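Local coordinates for protein ribosomal RNA small subunit methyltransferase E (Neisseria gonorrhoeae, PDB 5VM8) that probably methylates 16S ribosomal RNA at the N3 of a uridine, using the S-adenosyl methionine that its knotted SPOUT domain binds, at residues D25-D28 with N29-R32. Sequence-based numbering, arbitrary orientation.
Sequences DLPD and NIVR
The carbonyl of P27, the N-cap residue just before helix 28-36, accepts the V31 amide, with V31 N 3.1 Å from P27 O, and this bond closes the first turn. The same oxygen takes a weak second bond from the I30 amide, bent to 126° at the hydrogen. One residue further on, the R32 amide makes a weak bond to D28 O. Proline is accommodated here because no helical bond needs an amide hydrogen from it, and its ring restricts phi.

The charged pair follows the i to i+4 spacing. With CG anti to its backbone N (chi1 -172°), D28 holds its carboxylate along the outer side of the turn, and R32, bent at chi3, curls back so that NH1 lies 2.6 Å from D28 OD2 in a salt bridge. The two planes stand 81° apart, so OD2 alone faces the guanidinium, with R32 NE 3.2 Å from it, while D28 O sits over one guanidinium face. The acidic residue probably also suits the positive end of the helix dipole.

Apolar contacts line the inner side. I30 lays CD1 against P27 CD at 3.7 Å, and its CG2 branch meets L26 CD1 at 3.9 Å, the two chains crossing near a right angle.

N29 OD1, 3.1 Å from P27 CG, is buried without a polar partner.

L14 packs on L26, P27 and I30, while A67 of strand 67-75 touches L26 and V31. L26 also bonds through its backbone to A67, tying the loop between edge strand 23-25 and helix 28-36 to the PUA-like domain's sheet.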
loop_
_atom_site.group_PDB
_atom_site.type_symbol
_atom_site.label_atom_id
_atom_site.label_comp_id
_atom_site.label_asym_id
_atom_site.label_seq_id
_atom_site.Cartn_x
_atom_site.Cartn_y
_atom_site.Cartn_z
ATOM N N ASP A 25 -21.041 -12.386 13.639
ATOM C CA ASP A 25 -19.921 -12.515 14.564
ATOM C C ASP A 25 -18.594 -12.243 13.862
ATOM O O ASP A 25 -18.342 -12.766 12.773
ATOM C CB ASP A 25 -19.906 -13.915 15.186
ATOM N N LEU A 26 -17.738 -11.405 14.510
ATOM C CA LEU A 26 -16.471 -10.882 14.010
ATOM C C LEU A 26 -15.357 -11.922 14.140
ATOM O O LEU A 26 -15.379 -12.747 15.054
ATOM C CB LEU A 26 -16.085 -9.619 14.776
ATOM C CG LEU A 26 -17.067 -8.451 14.668
ATOM C CD1 LEU A 26 -16.844 -7.450 15.788
ATOM C CD2 LEU A 26 -16.917 -7.774 13.310
ATOM N N PRO A 27 -14.355 -11.874 13.259
ATOM C CA PRO A 27 -13.295 -12.895 13.266
ATOM C C PRO A 27 -12.347 -12.753 14.452
ATOM O O PRO A 27 -12.360 -11.771 15.193
ATOM C CB PRO A 27 -12.566 -12.651 11.939
ATOM C CG PRO A 27 -12.791 -11.218 11.662
ATOM C CD PRO A 27 -14.155 -10.890 12.180
ATOM N N ASP A 28 -11.485 -13.764 14.597
ATOM C CA ASP A 28 -10.595 -13.845 15.751
ATOM C C ASP A 28 -9.625 -12.670 15.816
ATOM O O ASP A 28 -9.255 -12.236 16.913
ATOM C CB ASP A 28 -9.818 -15.166 15.696
ATOM C CG ASP A 28 -9.009 -15.435 16.954
ATOM O OD1 ASP A 28 -9.614 -15.740 18.007
ATOM O OD2 ASP A 28 -7.763 -15.358 16.882
ATOM N N ASN A 29 -9.215 -12.133 14.663
ATOM C CA ASN A 29 -8.282 -11.007 14.660
ATOM C C ASN A 29 -8.946 -9.707 15.103
ATOM O O ASN A 29 -8.287 -8.850 15.703
ATOM C CB ASN A 29 -7.653 -10.832 13.275
ATOM C CG ASN A 29 -8.641 -10.333 12.234
ATOM O OD1 ASN A 29 -9.847 -10.535 12.351
ATOM N ND2 ASN A 29 -8.125 -9.660 11.214
ATOM N N ILE A 30 -10.235 -9.536 14.816
ATOM C CA ILE A 30 -10.926 -8.332 15.253
ATOM C C ILE A 30 -11.245 -8.416 16.741
ATOM O O ILE A 30 -11.322 -7.384 17.422
ATOM C CB ILE A 30 -12.188 -8.118 14.393
ATOM C CG1 ILE A 30 -11.792 -7.816 12.942
ATOM C CG2 ILE A 30 -13.080 -7.025 14.963
ATOM C CD1 ILE A 30 -12.947 -7.390 12.069
ATOM N N VAL A 31 -11.389 -9.635 17.272
ATOM C CA VAL A 31 -11.631 -9.822 18.702
ATOM C C VAL A 31 -10.438 -9.335 19.514
ATOM O O VAL A 31 -10.590 -8.564 20.468
ATOM C CB VAL A 31 -11.943 -11.297 19.006
ATOM C CG1 VAL A 31 -12.093 -11.511 20.513
ATOM C CG2 VAL A 31 -13.175 -11.745 18.253
ATOM N N ARG A 32 -9.232 -9.795 19.159
ATOM C CA ARG A 32 -8.035 -9.349 19.869
ATOM C C ARG A 32 -7.845 -7.847 19.717
ATOM O O ARG A 32 -7.443 -7.163 20.666
ATOM C CB ARG A 32 -6.802 -10.089 19.352
ATOM C CG ARG A 32 -6.963 -11.589 19.234
ATOM C CD ARG A 32 -5.600 -12.246 19.098
ATOM N NE ARG A 32 -5.634 -13.421 18.237
ATOM C CZ ARG A 32 -5.374 -13.401 16.933
ATOM N NH1 ARG A 32 -5.426 -14.522 16.229
ATOM N NH2 ARG A 32 -5.063 -12.258 16.331
#